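Local coordinates for intracellular protease/amidase (Salmonella enterica subsp. enterica serovar Typhimurium, PDB 4K2H), which is of unproven function but belongs to the DJ-1/PfpI family, binds zinc and is tentatively assigned peptidase activity, at residues L24-R29 and E182-P187; V70-G75 and A90-H95; G117-R122 and G148-G153; V144-N149 and A163-A168; R169-G172 and P176-E179. The protein carries 1 engineered substitution. All blocks are in the same frame, centred on the assembly; numbering follows the deposited sequence.

Contact 1 (L24-R29 and E182-P187); sequences LDILRR and EHIYYP. With ZN (zinc ion), chain P.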
# COMPACT_ATOMS: atom_id res chain seq x y z
N LEU A 24 -0.58 7.20 2.77
CA LEU A 24 -0.85 7.34 4.18
C LEU A 24 0.33 6.86 5.03
O LEU A 24 0.71 7.49 6.01
CB LEU A 24 -2.13 6.56 4.48
CG LEU A 24 -2.56 6.65 5.90
CD1 LEU A 24 -4.08 6.62 5.91
CD2 LEU A 24 -1.90 5.54 6.71
N ASP A 25 0.90 5.74 4.67
CA ASP A 25 2.05 5.21 5.40
C ASP A 25 3.22 6.23 5.38
O ASP A 25 3.84 6.52 6.41
CB ASP A 25 2.46 3.85 4.81
CG ASP A 25 3.84 3.43 5.19
OD1 ASP A 25 3.94 2.53 6.03
OD2 ASP A 25 4.87 3.92 4.62
N ILE A 26 3.52 6.77 4.22
CA ILE A 26 4.66 7.71 4.11
C ILE A 26 4.41 8.93 5.00
O ILE A 26 5.25 9.28 5.84
CB ILE A 26 4.89 8.14 2.65
CG1 ILE A 26 5.31 6.94 1.80
CG2 ILE A 26 5.94 9.26 2.56
CD1 ILE A 26 6.59 6.27 2.26
N LEU A 27 3.24 9.54 4.83
CA LEU A 27 2.86 10.70 5.61
C LEU A 27 2.96 10.43 7.10
O LEU A 27 3.51 11.26 7.85
CB LEU A 27 1.45 11.18 5.24
CG LEU A 27 1.21 11.73 3.82
CD1 LEU A 27 -0.28 11.88 3.54
CD2 LEU A 27 1.88 13.08 3.62
N ARG A 28 2.44 9.29 7.55
CA ARG A 28 2.42 8.98 8.97
C ARG A 28 3.82 8.61 9.49
O ARG A 28 4.09 8.82 10.66
CB ARG A 28 1.37 7.90 9.33
CG ARG A 28 -0.01 8.48 9.63
CD ARG A 28 -1.12 7.44 9.87
NE ARG A 28 -2.46 8.05 10.02
CZ ARG A 28 -3.64 7.42 9.92
NH1 ARG A 28 -3.75 6.11 9.66
NH2 ARG A 28 -4.76 8.13 10.05
N ARG A 29 4.71 8.10 8.63
CA ARG A 29 6.10 7.87 9.07
C ARG A 29 6.77 9.19 9.42
O ARG A 29 7.58 9.25 10.34
CB ARG A 29 6.94 7.19 8.01
CG ARG A 29 6.85 5.68 8.01
CD ARG A 29 7.43 5.12 6.75
NE ARG A 29 6.89 3.80 6.49
CZ ARG A 29 7.34 2.69 7.04
NH1 ARG A 29 8.36 2.71 7.87
NH2 ARG A 29 6.74 1.53 6.75
N GLU A 182 15.36 6.98 2.66
CA GLU A 182 16.53 6.15 2.93
C GLU A 182 16.17 5.00 3.89
O GLU A 182 16.53 3.87 3.64
CB GLU A 182 17.69 7.00 3.46
CG GLU A 182 18.31 7.89 2.38
CD GLU A 182 19.37 8.88 2.89
OE1 GLU A 182 19.76 8.82 4.08
OE2 GLU A 182 19.81 9.73 2.09
N HIS A 183 15.44 5.30 4.97
CA HIS A 183 15.08 4.29 5.98
C HIS A 183 14.26 3.10 5.40
O HIS A 183 14.40 1.96 5.87
CB HIS A 183 14.32 4.99 7.10
CG HIS A 183 13.98 4.11 8.27
ND1 HIS A 183 14.87 3.84 9.29
CD2 HIS A 183 12.83 3.45 8.59
CE1 HIS A 183 14.29 3.05 10.18
NE2 HIS A 183 13.06 2.80 9.78
N ILE A 184 13.45 3.35 4.38
CA ILE A 184 12.66 2.29 3.74
C ILE A 184 13.27 1.82 2.41
O ILE A 184 12.69 0.98 1.71
CB ILE A 184 11.17 2.70 3.53
CG1 ILE A 184 11.03 3.95 2.67
CG2 ILE A 184 10.50 2.92 4.88
CD1 ILE A 184 9.71 4.09 1.96
N TYR A 185 14.45 2.35 2.08
CA TYR A 185 15.24 1.88 0.95
C TYR A 185 14.62 2.26 -0.38
O TYR A 185 14.67 1.52 -1.33
CB TYR A 185 15.46 0.35 1.06
CG TYR A 185 15.89 -0.10 2.45
CD1 TYR A 185 17.15 0.25 2.95
CD2 TYR A 185 15.05 -0.86 3.26
CE1 TYR A 185 17.56 -0.15 4.21
CE2 TYR A 185 15.45 -1.26 4.53
CZ TYR A 185 16.70 -0.90 4.99
OH TYR A 185 17.11 -1.31 6.24
N TYR A 186 14.01 3.44 -0.44
CA TYR A 186 13.52 3.99 -1.69
C TYR A 186 14.42 5.13 -2.19
O TYR A 186 14.50 6.15 -1.54
CB TYR A 186 12.09 4.51 -1.55
CG TYR A 186 11.53 4.91 -2.89
CD1 TYR A 186 11.09 3.95 -3.80
CD2 TYR A 186 11.48 6.24 -3.26
CE1 TYR A 186 10.59 4.33 -5.05
CE2 TYR A 186 10.98 6.61 -4.49
CZ TYR A 186 10.55 5.66 -5.38
OH TYR A 186 10.05 6.03 -6.60
N PRO A 187 15.05 4.97 -3.37
CA PRO A 187 15.87 6.06 -3.91
C PRO A 187 15.04 7.29 -4.30
O PRO A 187 14.18 7.19 -5.18
CB PRO A 187 16.50 5.43 -5.15
CG PRO A 187 15.53 4.38 -5.58
CD PRO A 187 14.89 3.86 -4.33
ZN ZN P . 2.59 1.75 7.44

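Contact 2 (V70-G75 and A90-H95); sequences VVLPGG and AFVARH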
# COMPACT_ATOMS: atom_id res chain seq x y z
N VAL A 70 -5.36 17.50 0.52
CA VAL A 70 -6.42 16.51 0.26
C VAL A 70 -5.93 15.54 -0.79
O VAL A 70 -5.69 15.91 -1.95
CB VAL A 70 -7.68 17.20 -0.27
CG1 VAL A 70 -8.78 16.20 -0.58
CG2 VAL A 70 -8.15 18.25 0.71
N VAL A 71 -5.77 14.29 -0.40
CA VAL A 71 -5.40 13.23 -1.33
C VAL A 71 -6.63 12.59 -1.96
O VAL A 71 -7.55 12.16 -1.26
CB VAL A 71 -4.63 12.12 -0.60
CG1 VAL A 71 -4.27 11.01 -1.57
CG2 VAL A 71 -3.38 12.69 0.02
N LEU A 72 -6.62 12.50 -3.28
CA LEU A 72 -7.70 11.86 -4.02
C LEU A 72 -7.18 10.61 -4.70
O LEU A 72 -6.57 10.69 -5.75
CB LEU A 72 -8.30 12.81 -5.05
CG LEU A 72 -8.81 14.14 -4.48
CD1 LEU A 72 -9.08 15.08 -5.64
CD2 LEU A 72 -10.07 13.94 -3.66
N PRO A 73 -7.35 9.44 -4.06
CA PRO A 73 -6.91 8.18 -4.68
C PRO A 73 -7.68 7.87 -5.96
O PRO A 73 -8.69 8.48 -6.23
CB PRO A 73 -7.18 7.11 -3.62
CG PRO A 73 -7.81 7.79 -2.46
CD PRO A 73 -7.84 9.28 -2.68
N GLY A 74 -7.17 6.94 -6.74
CA GLY A 74 -7.83 6.48 -7.94
C GLY A 74 -8.64 5.24 -7.65
O GLY A 74 -9.29 5.13 -6.57
N GLY A 75 -8.59 4.31 -8.60
CA GLY A 75 -9.52 3.19 -8.70
C GLY A 75 -10.70 3.53 -9.60
O GLY A 75 -11.27 4.62 -9.50
N ALA A 90 -17.71 19.88 -3.20
CA ALA A 90 -17.64 21.04 -2.30
C ALA A 90 -16.39 21.08 -1.44
O ALA A 90 -15.85 22.16 -1.18
CB ALA A 90 -18.87 21.13 -1.39
N PHE A 91 -15.99 19.91 -0.93
CA PHE A 91 -14.82 19.81 -0.06
C PHE A 91 -13.55 20.16 -0.82
O PHE A 91 -12.71 20.93 -0.35
CB PHE A 91 -14.71 18.38 0.46
CG PHE A 91 -13.67 18.16 1.51
CD1 PHE A 91 -13.95 18.39 2.85
CD2 PHE A 91 -12.44 17.62 1.18
CE1 PHE A 91 -13.03 18.10 3.86
CE2 PHE A 91 -11.49 17.36 2.18
CZ PHE A 91 -11.80 17.58 3.52
N VAL A 92 -13.41 19.58 -2.00
CA VAL A 92 -12.28 19.90 -2.87
C VAL A 92 -12.29 21.36 -3.33
O VAL A 92 -11.24 22.00 -3.41
CB VAL A 92 -12.27 18.97 -4.08
CG1 VAL A 92 -11.29 19.42 -5.13
CG2 VAL A 92 -11.97 17.54 -3.62
N ALA A 93 -13.47 21.90 -3.65
CA ALA A 93 -13.50 23.24 -4.24
C ALA A 93 -13.05 24.26 -3.19
O ALA A 93 -12.24 25.14 -3.47
CB ALA A 93 -14.87 23.59 -4.79
N ARG A 94 -13.55 24.07 -1.97
CA ARG A 94 -13.24 24.94 -0.88
C ARG A 94 -11.75 24.94 -0.56
O ARG A 94 -11.14 26.00 -0.37
CB ARG A 94 -14.07 24.51 0.34
CG ARG A 94 -13.83 25.32 1.60
CD ARG A 94 -14.87 24.99 2.66
NE ARG A 94 -14.92 23.56 3.00
CZ ARG A 94 -14.13 22.95 3.87
NH1 ARG A 94 -14.29 21.65 4.11
NH2 ARG A 94 -13.18 23.62 4.51
N HIS A 95 -11.16 23.76 -0.46
CA HIS A 95 -9.74 23.64 -0.20
C HIS A 95 -8.94 24.26 -1.33
O HIS A 95 -7.92 24.91 -1.10
CB HIS A 95 -9.31 22.17 0.02
CG HIS A 95 -9.67 21.64 1.37
ND1 HIS A 95 -10.95 21.28 1.70
CD2 HIS A 95 -8.93 21.44 2.48
CE1 HIS A 95 -10.99 20.86 2.95
NE2 HIS A 95 -9.77 20.96 3.45

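Contact 3 (G117-R122 and G148-G153); sequences GLLKGR and GNLISG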
# COMPACT_ATOMS: atom_id res chain seq x y z
N GLY A 117 -14.43 20.09 -14.81
CA GLY A 117 -13.88 21.36 -15.26
C GLY A 117 -13.16 22.11 -14.17
O GLY A 117 -13.17 23.33 -14.17
N LEU A 118 -12.53 21.40 -13.22
CA LEU A 118 -11.96 22.03 -12.04
C LEU A 118 -10.44 22.05 -12.06
O LEU A 118 -9.81 22.35 -11.05
CB LEU A 118 -12.43 21.33 -10.75
CG LEU A 118 -13.95 21.17 -10.52
CD1 LEU A 118 -14.22 20.42 -9.22
CD2 LEU A 118 -14.64 22.51 -10.49
N LEU A 119 -9.85 21.75 -13.21
CA LEU A 119 -8.38 21.75 -13.33
C LEU A 119 -7.82 23.16 -13.46
O LEU A 119 -6.68 23.39 -13.07
CB LEU A 119 -7.90 20.84 -14.45
CG LEU A 119 -7.96 19.37 -14.01
CD1 LEU A 119 -7.74 18.44 -15.19
CD2 LEU A 119 -6.98 19.06 -12.88
N LYS A 120 -8.64 24.09 -13.96
CA LYS A 120 -8.31 25.52 -14.02
C LYS A 120 -7.13 25.77 -14.93
O LYS A 120 -6.27 26.58 -14.62
CB LYS A 120 -8.01 26.12 -12.63
CG LYS A 120 -9.25 26.33 -11.78
CD LYS A 120 -8.94 27.02 -10.46
CE LYS A 120 -8.25 26.07 -9.50
NZ LYS A 120 -7.68 26.77 -8.32
N GLY A 121 -7.09 25.04 -16.04
CA GLY A 121 -5.97 25.10 -16.97
C GLY A 121 -4.67 24.50 -16.45
O GLY A 121 -3.66 24.57 -17.12
N ARG A 122 -4.67 23.89 -15.26
CA ARG A 122 -3.38 23.51 -14.68
C ARG A 122 -2.76 22.28 -15.31
O ARG A 122 -3.46 21.47 -15.94
CB ARG A 122 -3.48 23.33 -13.17
CG ARG A 122 -3.56 24.65 -12.41
CD ARG A 122 -3.92 24.40 -10.96
NE ARG A 122 -5.25 23.77 -10.85
CZ ARG A 122 -5.93 23.65 -9.72
NH1 ARG A 122 -5.45 24.13 -8.58
NH2 ARG A 122 -7.13 23.08 -9.73
N GLY A 148 1.26 24.93 -8.91
CA GLY A 148 0.61 25.66 -7.83
C GLY A 148 0.27 24.71 -6.69
O GLY A 148 1.14 24.00 -6.21
N ASN A 149 -0.98 24.68 -6.28
CA ASN A 149 -1.40 23.81 -5.18
C ASN A 149 -1.95 22.42 -5.66
O ASN A 149 -2.55 21.68 -4.89
CB ASN A 149 -2.42 24.55 -4.31
CG ASN A 149 -3.70 24.91 -5.08
OD1 ASN A 149 -3.63 25.34 -6.24
ND2 ASN A 149 -4.87 24.72 -4.44
N LEU A 150 -1.72 22.11 -6.93
CA LEU A 150 -2.14 20.83 -7.51
C LEU A 150 -0.92 19.96 -7.69
O LEU A 150 0.01 20.33 -8.43
CB LEU A 150 -2.80 21.09 -8.86
CG LEU A 150 -3.39 19.85 -9.54
CD1 LEU A 150 -4.56 19.22 -8.75
CD2 LEU A 150 -3.83 20.29 -10.92
N ILE A 151 -0.89 18.86 -6.94
CA ILE A 151 0.17 17.86 -7.02
C ILE A 151 -0.48 16.54 -7.46
O ILE A 151 -1.26 15.94 -6.71
CB ILE A 151 0.86 17.68 -5.64
CG1 ILE A 151 1.44 19.02 -5.16
CG2 ILE A 151 1.96 16.62 -5.69
CD1 ILE A 151 2.35 18.92 -3.95
N SER A 152 -0.16 16.10 -8.66
CA SER A 152 -0.76 14.88 -9.22
C SER A 152 0.27 13.79 -9.38
O SER A 152 1.45 14.05 -9.51
CB SER A 152 -1.46 15.19 -10.56
OG SER A 152 -0.59 15.84 -11.47
N GLY A 153 -0.21 12.55 -9.36
CA GLY A 153 0.63 11.36 -9.38
C GLY A 153 0.12 10.53 -10.52
O GLY A 153 -1.07 10.47 -10.74

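Contact 4 (V144-N149 and A163-A168); sequences VVEDGN and ALTLSA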
# COMPACT_ATOMS: atom_id res chain seq x y z
N VAL A 144 5.21 12.56 -11.36
CA VAL A 144 4.59 13.51 -10.49
C VAL A 144 4.67 14.88 -11.15
O VAL A 144 5.73 15.30 -11.60
CB VAL A 144 5.30 13.54 -9.12
CG1 VAL A 144 4.66 14.56 -8.20
CG2 VAL A 144 5.25 12.18 -8.46
N VAL A 145 3.55 15.57 -11.21
CA VAL A 145 3.45 16.91 -11.78
C VAL A 145 3.02 17.84 -10.68
O VAL A 145 2.10 17.49 -9.91
CB VAL A 145 2.39 16.94 -12.88
CG1 VAL A 145 2.16 18.36 -13.39
CG2 VAL A 145 2.82 16.01 -13.99
N GLU A 146 3.68 19.00 -10.57
CA GLU A 146 3.27 20.05 -9.64
C GLU A 146 2.96 21.34 -10.35
O GLU A 146 3.77 21.82 -11.16
CB GLU A 146 4.38 20.36 -8.66
CG GLU A 146 4.80 19.21 -7.82
CD GLU A 146 5.93 19.60 -6.90
OE1 GLU A 146 5.72 20.50 -6.05
OE2 GLU A 146 7.02 19.01 -7.04
N ASP A 147 1.82 21.93 -10.02
CA ASP A 147 1.47 23.22 -10.60
C ASP A 147 0.63 23.96 -9.60
O ASP A 147 -0.54 23.66 -9.45
CB ASP A 147 0.70 23.03 -11.91
CG ASP A 147 0.36 24.35 -12.60
OD1 ASP A 147 0.59 25.43 -12.01
OD2 ASP A 147 -0.18 24.31 -13.71
N GLY A 148 1.26 24.93 -8.91
CA GLY A 148 0.61 25.66 -7.83
C GLY A 148 0.27 24.71 -6.69
O GLY A 148 1.14 24.00 -6.21
N ASN A 149 -0.98 24.68 -6.28
CA ASN A 149 -1.40 23.81 -5.18
C ASN A 149 -1.95 22.42 -5.66
O ASN A 149 -2.55 21.68 -4.89
CB ASN A 149 -2.42 24.55 -4.31
CG ASN A 149 -3.70 24.91 -5.08
OD1 ASN A 149 -3.63 25.34 -6.24
ND2 ASN A 149 -4.87 24.72 -4.44
N ALA A 163 4.02 10.46 -2.89
CA ALA A 163 3.92 10.63 -1.44
C ALA A 163 5.10 11.43 -0.86
O ALA A 163 4.91 12.31 -0.02
CB ALA A 163 3.83 9.26 -0.76
N LEU A 164 6.32 11.12 -1.30
CA LEU A 164 7.50 11.84 -0.78
C LEU A 164 7.43 13.31 -1.22
O LEU A 164 7.64 14.20 -0.42
CB LEU A 164 8.79 11.15 -1.18
CG LEU A 164 8.90 9.73 -0.60
CD1 LEU A 164 9.97 8.95 -1.33
CD2 LEU A 164 9.16 9.68 0.91
N THR A 165 7.06 13.56 -2.47
CA THR A 165 6.93 14.93 -2.96
C THR A 165 5.88 15.73 -2.22
O THR A 165 6.13 16.87 -1.79
CB THR A 165 6.61 14.95 -4.46
OG1 THR A 165 7.66 14.26 -5.11
CG2 THR A 165 6.56 16.37 -5.01
N LEU A 166 4.71 15.13 -2.04
CA LEU A 166 3.68 15.75 -1.23
C LEU A 166 4.24 16.07 0.15
O LEU A 166 4.04 17.18 0.65
CB LEU A 166 2.46 14.83 -1.12
CG LEU A 166 1.40 15.23 -0.09
CD1 LEU A 166 0.88 16.64 -0.33
CD2 LEU A 166 0.25 14.23 -0.11
N SER A 167 4.91 15.10 0.78
CA SER A 167 5.40 15.28 2.14
C SER A 167 6.40 16.43 2.23
O SER A 167 6.37 17.25 3.15
CB SER A 167 6.10 14.02 2.64
OG SER A 167 5.21 12.92 2.75
N ALA A 168 7.31 16.48 1.26
CA ALA A 168 8.36 17.46 1.24
C ALA A 168 7.73 18.84 1.11
O ALA A 168 8.11 19.78 1.80
CB ALA A 168 9.29 17.18 0.09

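Contact 5 (R169-G172 and P176-E179); sequences RLLG and PVRE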
# COMPACT_ATOMS: atom_id res chain seq x y z
N ARG A 169 6.75 18.95 0.23
CA ARG A 169 6.01 20.19 0.10
C ARG A 169 5.29 20.60 1.42
O ARG A 169 5.35 21.77 1.84
CB ARG A 169 5.01 20.04 -1.01
CG ARG A 169 4.19 21.28 -1.25
CD ARG A 169 4.95 22.38 -1.97
NE ARG A 169 3.91 23.16 -2.63
CZ ARG A 169 3.49 22.97 -3.87
NH1 ARG A 169 2.50 23.72 -4.33
NH2 ARG A 169 4.07 22.08 -4.67
N LEU A 170 4.62 19.66 2.07
CA LEU A 170 3.99 19.93 3.38
C LEU A 170 4.99 20.34 4.47
O LEU A 170 4.68 21.19 5.31
CB LEU A 170 3.21 18.73 3.89
CG LEU A 170 1.89 18.41 3.16
CD1 LEU A 170 1.45 17.01 3.50
CD2 LEU A 170 0.80 19.41 3.51
N LEU A 171 6.17 19.71 4.46
CA LEU A 171 7.17 19.97 5.48
C LEU A 171 8.05 21.18 5.15
O LEU A 171 8.70 21.71 6.03
CB LEU A 171 8.06 18.74 5.71
CG LEU A 171 7.39 17.52 6.36
CD1 LEU A 171 8.41 16.44 6.66
CD2 LEU A 171 6.67 17.90 7.66
N GLY A 172 8.08 21.59 3.88
CA GLY A 172 8.93 22.68 3.40
C GLY A 172 10.40 22.37 3.57
O GLY A 172 11.18 23.26 3.85
N PRO A 176 14.10 15.63 6.08
CA PRO A 176 13.45 14.55 6.82
C PRO A 176 12.79 13.54 5.87
O PRO A 176 12.74 12.35 6.18
CB PRO A 176 12.40 15.28 7.68
CG PRO A 176 12.71 16.73 7.55
CD PRO A 176 13.41 16.90 6.23
N VAL A 177 12.34 14.02 4.71
CA VAL A 177 11.75 13.17 3.68
C VAL A 177 12.76 12.19 3.12
O VAL A 177 12.55 10.98 3.19
CB VAL A 177 11.18 13.99 2.52
CG1 VAL A 177 10.61 13.06 1.47
CG2 VAL A 177 10.14 14.96 3.02
N ARG A 178 13.84 12.71 2.54
CA ARG A 178 14.95 11.89 2.05
C ARG A 178 15.44 10.89 3.09
O ARG A 178 15.80 9.78 2.76
CB ARG A 178 16.11 12.78 1.61
CG ARG A 178 17.32 11.99 1.14
CD ARG A 178 18.15 12.76 0.13
NE ARG A 178 17.43 12.95 -1.13
CZ ARG A 178 16.97 14.12 -1.58
NH1 ARG A 178 16.33 14.16 -2.75
NH2 ARG A 178 17.15 15.25 -0.90
N GLU A 179 15.44 11.29 4.35
CA GLU A 179 15.85 10.42 5.42
C GLU A 179 14.88 9.25 5.61
O GLU A 179 15.33 8.14 5.89
CB GLU A 179 15.99 11.22 6.71
CG GLU A 179 16.47 10.40 7.90
CD GLU A 179 17.27 11.21 8.92
OE1 GLU A 179 17.56 12.41 8.69
OE2 GLU A 179 17.60 10.62 9.97

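Contact 1 (L24-R29 and E182-P187)
Ile26 and Ile184 are the nearest backbone pair, with CA atoms 9.7 Å apart, and the end of helix 17-29 meets segment 182-187 through side chains alone. Tyr185, just after Ile184, has positive phi and closes its helix with a Schellman motif. The apolar touch joins two delta methyls. Ile26 CD1 lies 3.8 Å from Ile184 CD1, and the two side chains cross at about a right angle. The other branch of Ile184 serves Arg29. Its CG2 sits over one face of the guanidinium, near the rim, 3.7 Å from Arg29 NH1. Ile184 has CG1 between the backbone N and the carbonyl carbon (chi1 59°), which lets its two branches reach separate partners. The guanidinium is steadied from its own helix by a salt bridge. Arg29 NE donates to Asp25 OD2 at 2.8 Å, in the guanidinium plane and nearly straight at 169°. Arg29 NH2 makes a weak second bond to Asp25 OD1. That same Asp25 OD1 binds zinc at 2.1 Å, and Glu16, Glu17 and His49 of the second subunit complete the site. Arg29 is thus a second-shell residue that probably positions a carboxylate at the subunit interface. Within the chain, Ile26 also packs on Ala163, Leu164 and Ser167 of helix 159-171. Leu24 and Leu27 pack on strand 33-38, so helix 17-29 lies between strand and helices.

Contact 2 (V70-G75 and A90-H95)
Val70 and Leu72 pack on Phe91, Val92 and His95 in a buried strand-to-helix contact of the parallel sheet. Strand 69-72 and helix 86-97 belong to the beta-alpha-beta crossover that leads on to the adjacent parallel strand 101-104. The short axes pass 10.4 Å apart, at 134° between their chain directions. Val70 does most of the work through one methyl. Its CG2 makes a CH-pi contact over one face of the His95 ring, 3.9 Å from the ring centroid and 21° off the normal. The same Val70 CG2 is 3.8 Å from Phe91 CE2. Further along, Leu72 CD2 meets Val92 CG2 at 4.1 Å. Leu72 and Val92 also pack on Leu113 of helix 108-114. The imidazole is fixed by polar bonds at its edge. His95 ND1 donates to Phe91 O at 2.7 Å, one turn back in the helix, while His95 N reaches that oxygen from the opposite face of the carbonyl plane. His95 NE2 bonds Phe67 N. Both ring nitrogens of this buried histidine are therefore satisfied. With ND1 as donor and NE2 facing a backbone N-H, the pattern is consistent with a neutral ring, presenting a flat face to the valine methyl.

Contact 3 (G117-R122 and G148-G153)
Arg122 and Leu119 close over Leu150 on the tightly packed side of this contact. Leu150 CD2 lies 3.9 Å from Leu119 CD2, and these two side chains meet at about a right angle. The Leu150 CD2 methyl is also 3.8 Å from Arg122 NE, over one face of the guanidinium. The arginine folds back on its own turn, its chain bent at chi3 (-62°). Arg122 NE then donates to Leu119 O at 2.7 Å, from above the carbonyl plane. Arg122 N reaches that oxygen from the opposite face at 3.0 Å, closing the type I' turn from Leu119 to Arg122. Arg122 NH2 and Lys120 NZ both form salt bridges with Asp96, and Lys120 CE covers the other guanidinium face. The other side is looser. Gly121 and Gly148 are exposed there, both with positive phi. At its border Asn149 OD1 comes 3.2 Å from Arg122 NH1, near the guanidinium plane. The amide ND2 of Asn149 is held by Lys100 O and Asp96. The contact thus joins the turn between helix 108-114 and strand 123-124 to strand 150-153. Leu119 and Leu150 share Leu113 of helix 108-114 beneath them, and strand 150-153 hydrogen-bonds to strand 101-104 through Ile151 and Gly153.

Contact 4 (V144-N149 and A163-A168)
Val144 and Glu146, on the first strand of the antiparallel hairpin 144-147/150-153, touch Thr165 of helix 159-171. This is a small surface contact, and one methyl carries it. Thr165 CG2 lies 4.1 Å from Val144 CG1, the two side chains reaching toward each other tip to tip. The same CG2 is 3.4 Å from Glu146 OE2, whose side chain comes from the opposite direction; this is a van der Waals contact, not a polar bond. The threonine torsion sets this up. OG1 stands anti to the carbonyl carbon (chi1 -58°), where it bonds Asp161 O one turn back, and the methyl is left to face the hairpin. Glu146 has its strongest partner outside the two segments, since its OE1 forms a salt bridge with Arg169 NH2. Arg169 follows on the same helix, so the hairpin has one charged link to the helix beside the methyl contact. On the helix itself, Ser167 OG donates to Ala163 O at 2.9 Å from above the carbonyl plane. Ser167 N, also 2.9 Å from Ala163 O, arrives from the other face. The other sides of helix 159-171 pack within the chain. Ala163, Leu164 and Ser167 pack on helix 17-29, Leu164 and Ala168 on helix 174-183, and Leu166 on strand 101-104.

Contact 5 (R169-G172 and P176-E179)
Leu171 meets Pro176 and Val177 where helix 159-171 gives way to helix 174-183. The contact across the segments is apolar. Leu171 CD1 is 4.3 Å from Pro176 CB, and the same methyl is 4.3 Å from Val177 CG2. One leucine branch faces both residues at the start of the second helix. Leu171 has CG anti to its carbonyl carbon (chi1 -68°), and its CD1 continues the chain outward (chi2 -174°), which carries the methyl to the proline and valine. No hydrogen bond crosses between the segments. The backbone contribution lies in the turn itself. Gly172 is the first residue to leave helical angles, with phi 63°, and its N makes a weak bond to Arg169 O at 3.4 Å. The chain turns back within a few residues, and the CA atoms of Leu171 and Val177 are 8.4 Å apart. Charged groups act at the margins. Arg178 NH1 forms a salt bridge with the terminal carboxylate of Trp188, while Val177 packs on the Trp188 side chain. Val177 also packs on Leu164 and Ala168. The chemistry is that of a modest apolar contact between two consecutive helices, with distances at the long end of van der Waals contact and no directional bond.

Contact 1 spans the chain from helix 17-29 to its C-terminal end, and the other four are nested inside its loop. Contact 2 packs helix 86-97 on the parallel sheet and closes before contacts 3, 4 and 5 open. Contacts 3 and 4 share Gly148 and Asn149 and use the two strands of one hairpin, with centres 11 Å apart. Contacts 4 and 5 share helix 159-171, and contacts 1 and 5 share helix 174-183, each pair also 11 Å apart. Contact 4 touches contact 2 where Leu166 CD2 meets Val71 CG2 at 3.9 Å. Helix 159-171 links sheet, hairpin and C-terminal helix, while contact 1 reaches the zinc between subunits. The centres of contacts 1 and 3 are about 25 Å apart.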